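Local coordinates for regulator of g-protein signalling 1 (Homo sapiens, PDB 2BV1), which accelerates GTP hydrolysis by heterotrimeric G-protein alpha subunits through its RGS domain, driving them to the inactive GDP-bound form and damping receptor signalling, at residues Asp60-Glu65 and Cys110-Gln115; Ile89-Arg94 and Lys116-Leu121. All blocks are in the same frame, centred on the assembly; numbering follows the deposited sequence.

How the interactions relate
Interactions 1 and 2 both use the first turns of helix 112-131, in the helical RGS domain that binds G-protein alpha subunits. Their centres lie about 14 Å apart. In interaction 1 the start of this helix and the residues just before it meet the end of helix 50-62. In interaction 2 the next six residues pack on Ile89-Arg94, a loop and the first residues of helix 93-103. The two contacts touch at Ala114 O and Ile91 CG2, 4.0 Å apart. Helix 50-62 takes part in interaction 1 and also backs interaction 2: its Phe54 touches Ala114 as well as Ile89 and Ile118. Along the chain the four segments alternate.

Interaction 1 (Asp60-Glu65 and Cys110-Gln115); sequences DYKKTE and CFDEAQ
Tyr61 and Phe111 are the closest residues by backbone, with CA atoms 8.6 Å apart, so side chains bridge the space between the end of one helix and the start of another. The two rings form an edge-to-face (T-shaped) pair. Their planes stand at 84° and their centroids are 5.0 Å apart. Phe111 is the edge partner: its CE2 sits 3.8 Å above the Tyr61 ring plane, over the ring centre. Tyr61 presents this face with CG anti to the backbone N. Cys110 also approaches this ring, with CB 3.6 Å from Tyr61 OH. Its SG turns back over one face of the Phe111 ring, over its centre. The Tyr61 hydroxyl is hydrogen-bonded to Thr107 O, which ties the far end of the ring to the loop before helix 112-131.

A polar bridge lies beside the rings. Lys62 NZ and Gln115 OE1 meet from opposite directions in a 2.9 Å hydrogen bond. The ammonium is slightly tilted from the amide carbonyl plane, with a C=O...N angle of 122°. Gln115 is extended, while Lys62 bends at chi3 (-82°). Glu59 OE1 joins both residues, through a salt bridge to Lys62 NZ and a hydrogen bond from Gln115 NE2. The Asp112 carboxylate is near but beyond salt-bridge range. It probably adds to the negative potential around the lysine.

Helix 69-81 packs on Tyr61 through Leu69, Lys72 and Ile76, and Ile103 of helix 93-103 touches Cys110 and Phe111.

Interaction 2 (Ile89-Arg94 and Lys116-Leu121); sequences INIDFR and KVIYTL
Within the helical RGS domain, this contact joins the loop entering helix 93-103 to one side of helix 112-131. The loop includes an inverse gamma turn centred on Asn90, and Asp92 takes the N-cap position of the following helix. Ile91 and Val117 make the nearest backbone approach, 6.4 Å between CA atoms.

No hydrogen bond crosses the contact, which is held by aliphatic packing. Ile118 provides its centre. Its CD1 methyl touches two isoleucines of the loop, lying 3.7 Å from Ile89 CB and 3.8 Å from Ile91 CG2. The CD1 methyl of Ile89 meets the Ile118 side chain nearer its backbone, with 4.0 Å to CG1. These two side chains cross at about a right angle.

Ile91 CG2 serves both helix residues, since it also touches Val117 CG1 at 3.8 Å. Ile91 holds CG1 between its backbone N and carbonyl carbon (chi1 59°), which puts CG2 beside the backbone N and against the helix. The longer branch, ending in CD1, leads away from the helix. Leu121 CD1 lies against the exposed Asn90, 3.4 Å from its backbone O and 3.7 Å from its CB.

The polar end of Asp92 serves its own helix start. OD2 accepts a weak capping bond from Arg94 N at 3.1 Å, with an N-H...O angle of 122°. OD1 is hydrogen-bonded to Thr95 OG1.

Behind the contact, helix 50-62 meets Ile118 through Asn51 and Phe54 and meets Ile89 through Glu50 and Phe54. Phe80 and Val81 of helix 69-81 also pack on Ile89.

Interaction 1 (Asp60-Glu65 and Cys110-Gln115)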
# COMPACT_ATOMS: atom_id res chain seq x y z
N ASP A 60 -8.13 -5.46 1.29
CA ASP A 60 -8.72 -6.76 1.05
C ASP A 60 -9.18 -7.43 2.36
O ASP A 60 -10.23 -8.11 2.40
CB ASP A 60 -7.78 -7.54 0.10
CG ASP A 60 -7.46 -8.90 0.57
OD1 ASP A 60 -8.38 -9.75 0.57
OD2 ASP A 60 -6.25 -9.12 0.88
N TYR A 61 -8.47 -7.16 3.46
CA TYR A 61 -8.90 -7.66 4.78
C TYR A 61 -10.26 -7.08 5.20
O TYR A 61 -11.11 -7.78 5.78
CB TYR A 61 -7.83 -7.39 5.84
CG TYR A 61 -8.25 -7.64 7.25
CD1 TYR A 61 -8.13 -8.92 7.81
CD2 TYR A 61 -8.71 -6.58 8.06
CE1 TYR A 61 -8.51 -9.16 9.13
CE2 TYR A 61 -9.11 -6.82 9.40
CZ TYR A 61 -8.99 -8.11 9.92
OH TYR A 61 -9.38 -8.39 11.22
N LYS A 62 -10.47 -5.81 4.87
CA LYS A 62 -11.65 -5.05 5.28
C LYS A 62 -12.92 -5.48 4.60
O LYS A 62 -14.00 -5.23 5.12
CB LYS A 62 -11.43 -3.55 5.03
CG LYS A 62 -10.73 -2.86 6.18
CD LYS A 62 -10.55 -1.34 5.92
CE LYS A 62 -9.36 -1.03 5.07
NZ LYS A 62 -9.00 0.44 5.08
N LYS A 63 -12.81 -6.10 3.43
CA LYS A 63 -13.96 -6.65 2.74
C LYS A 63 -14.04 -8.18 2.94
O LYS A 63 -14.69 -8.86 2.17
CB LYS A 63 -13.90 -6.34 1.24
CG LYS A 63 -13.52 -4.88 0.80
CD LYS A 63 -12.80 -4.94 -0.58
CE LYS A 63 -12.64 -3.59 -1.28
NZ LYS A 63 -11.23 -3.32 -1.77
N THR A 64 -13.35 -8.73 3.94
CA THR A 64 -13.31 -10.19 4.14
C THR A 64 -14.42 -10.57 5.11
O THR A 64 -14.72 -9.83 6.07
CB THR A 64 -11.91 -10.68 4.69
OG1 THR A 64 -10.91 -10.55 3.67
CG2 THR A 64 -11.94 -12.16 5.16
N GLU A 65 -15.01 -11.75 4.87
CA GLU A 65 -16.13 -12.25 5.66
C GLU A 65 -15.65 -12.52 7.06
O GLU A 65 -14.54 -12.98 7.27
CB GLU A 65 -16.76 -13.52 5.03
CG GLU A 65 -15.87 -14.78 5.06
CD GLU A 65 -16.52 -16.01 4.41
OE1 GLU A 65 -16.87 -16.95 5.16
OE2 GLU A 65 -16.67 -16.05 3.17
N CYS A 110 -8.82 -3.87 12.61
CA CYS A 110 -7.58 -4.33 13.21
C CYS A 110 -6.30 -3.58 12.71
O CYS A 110 -5.43 -3.21 13.52
CB CYS A 110 -7.46 -5.86 12.96
SG CYS A 110 -5.91 -6.66 13.44
N PHE A 111 -6.18 -3.42 11.39
CA PHE A 111 -4.97 -2.91 10.76
C PHE A 111 -5.01 -1.41 10.41
O PHE A 111 -4.05 -0.92 9.78
CB PHE A 111 -4.63 -3.72 9.48
CG PHE A 111 -4.32 -5.14 9.74
CD1 PHE A 111 -3.10 -5.48 10.34
CD2 PHE A 111 -5.22 -6.14 9.42
CE1 PHE A 111 -2.80 -6.80 10.63
CE2 PHE A 111 -4.95 -7.46 9.71
CZ PHE A 111 -3.74 -7.81 10.30
N ASP A 112 -6.09 -0.73 10.81
CA ASP A 112 -6.29 0.71 10.51
C ASP A 112 -5.13 1.60 10.98
O ASP A 112 -4.73 2.51 10.27
CB ASP A 112 -7.57 1.20 11.17
CG ASP A 112 -8.84 0.75 10.43
OD1 ASP A 112 -8.74 0.05 9.41
OD2 ASP A 112 -9.92 1.15 10.89
N GLU A 113 -4.59 1.32 12.15
CA GLU A 113 -3.50 2.15 12.69
C GLU A 113 -2.22 1.93 11.88
O GLU A 113 -1.57 2.88 11.44
CB GLU A 113 -3.26 1.85 14.18
CG GLU A 113 -4.09 2.67 15.15
CD GLU A 113 -3.71 2.40 16.61
OE1 GLU A 113 -2.51 2.08 16.88
OE2 GLU A 113 -4.61 2.52 17.49
N ALA A 114 -1.87 0.67 11.68
CA ALA A 114 -0.69 0.32 10.91
C ALA A 114 -0.82 0.77 9.46
O ALA A 114 0.15 1.25 8.85
CB ALA A 114 -0.40 -1.17 11.00
N GLN A 115 -2.03 0.72 8.95
CA GLN A 115 -2.28 1.06 7.54
C GLN A 115 -2.06 2.58 7.37
O GLN A 115 -1.49 3.04 6.40
CB GLN A 115 -3.69 0.70 7.14
CG GLN A 115 -3.93 0.93 5.65
CD GLN A 115 -5.31 0.53 5.16
OE1 GLN A 115 -6.24 0.35 5.94
NE2 GLN A 115 -5.45 0.38 3.83

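Interaction 2 (Ile89-Arg94 and Lys116-Leu121)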
# COMPACT_ATOMS: atom_id res chain seq x y z
N ILE A 89 7.21 -4.28 7.52
CA ILE A 89 6.84 -2.90 7.30
C ILE A 89 7.40 -2.04 8.43
O ILE A 89 7.59 -2.51 9.57
CB ILE A 89 5.29 -2.73 7.18
CG1 ILE A 89 4.58 -3.15 8.47
CG2 ILE A 89 4.76 -3.46 5.96
CD1 ILE A 89 3.10 -2.89 8.48
N ASN A 90 7.70 -0.78 8.07
CA ASN A 90 8.34 0.18 8.98
C ASN A 90 7.30 0.96 9.78
O ASN A 90 7.11 2.15 9.56
CB ASN A 90 9.16 1.21 8.20
CG ASN A 90 10.49 0.72 7.77
OD1 ASN A 90 11.30 0.24 8.58
ND2 ASN A 90 10.79 0.93 6.49
N ILE A 91 6.61 0.28 10.67
CA ILE A 91 5.76 0.97 11.65
C ILE A 91 6.59 1.02 12.89
O ILE A 91 7.58 0.30 13.00
CB ILE A 91 4.41 0.28 11.91
CG1 ILE A 91 4.62 -1.17 12.42
CG2 ILE A 91 3.58 0.31 10.66
CD1 ILE A 91 3.29 -2.00 12.49
N ASP A 92 6.21 1.93 13.79
CA ASP A 92 6.90 2.07 15.05
C ASP A 92 6.50 0.91 15.97
O ASP A 92 5.44 0.28 15.81
CB ASP A 92 6.51 3.41 15.70
CG ASP A 92 5.03 3.47 16.02
OD1 ASP A 92 4.21 3.68 15.09
OD2 ASP A 92 4.68 3.23 17.17
N PHE A 93 7.35 0.68 16.94
CA PHE A 93 7.20 -0.33 17.96
C PHE A 93 5.84 -0.39 18.66
O PHE A 93 5.33 -1.49 18.88
CB PHE A 93 8.32 -0.14 18.99
CG PHE A 93 8.25 -1.05 20.13
CD1 PHE A 93 8.67 -2.36 19.99
CD2 PHE A 93 7.77 -0.62 21.36
CE1 PHE A 93 8.59 -3.23 21.07
CE2 PHE A 93 7.69 -1.48 22.43
CZ PHE A 93 8.11 -2.79 22.29
N ARG A 94 5.27 0.77 19.01
CA ARG A 94 4.00 0.81 19.77
C ARG A 94 2.83 0.43 18.88
O ARG A 94 1.94 -0.29 19.31
CB ARG A 94 3.73 2.18 20.45
CG ARG A 94 4.54 2.36 21.72
CD ARG A 94 4.31 3.72 22.39
NE ARG A 94 5.29 3.96 23.46
CZ ARG A 94 5.59 5.17 23.94
NH1 ARG A 94 5.00 6.26 23.44
NH2 ARG A 94 6.52 5.28 24.87
N LYS A 116 -2.56 3.34 8.33
CA LYS A 116 -2.40 4.77 8.32
C LYS A 116 -0.95 5.18 8.36
O LYS A 116 -0.54 6.02 7.60
CB LYS A 116 -3.20 5.38 9.44
CG LYS A 116 -3.39 6.89 9.26
N VAL A 117 -0.15 4.59 9.23
CA VAL A 117 1.27 4.85 9.28
C VAL A 117 1.89 4.61 7.90
O VAL A 117 2.66 5.44 7.36
CB VAL A 117 1.99 3.99 10.37
CG1 VAL A 117 3.52 4.14 10.29
CG2 VAL A 117 1.51 4.35 11.74
N ILE A 118 1.61 3.45 7.33
CA ILE A 118 2.22 3.08 6.05
C ILE A 118 1.72 3.99 4.93
O ILE A 118 2.49 4.37 4.09
CB ILE A 118 1.95 1.58 5.66
CG1 ILE A 118 2.60 0.61 6.66
CG2 ILE A 118 2.34 1.30 4.23
CD1 ILE A 118 4.10 0.79 6.92
N TYR A 119 0.46 4.36 4.93
CA TYR A 119 -0.02 5.32 3.94
C TYR A 119 0.75 6.62 4.00
O TYR A 119 1.18 7.17 3.00
CB TYR A 119 -1.48 5.61 4.20
CG TYR A 119 -2.10 6.44 3.13
CD1 TYR A 119 -2.62 5.84 2.00
CD2 TYR A 119 -2.16 7.85 3.23
CE1 TYR A 119 -3.21 6.57 1.03
CE2 TYR A 119 -2.76 8.61 2.22
CZ TYR A 119 -3.27 7.93 1.12
OH TYR A 119 -3.89 8.56 0.09
N THR A 120 0.97 7.12 5.23
CA THR A 120 1.76 8.33 5.41
C THR A 120 3.19 8.18 4.93
O THR A 120 3.75 9.11 4.28
CB THR A 120 1.71 8.75 6.89
OG1 THR A 120 0.33 8.87 7.27
CG2 THR A 120 2.49 10.07 7.17
N LEU A 121 3.80 7.05 5.25
CA LEU A 121 5.17 6.82 4.82
C LEU A 121 5.30 6.91 3.28
O LEU A 121 6.29 7.46 2.74
CB LEU A 121 5.70 5.46 5.29
CG LEU A 121 6.27 5.20 6.68
CD1 LEU A 121 6.99 3.84 6.64
CD2 LEU A 121 7.21 6.29 7.21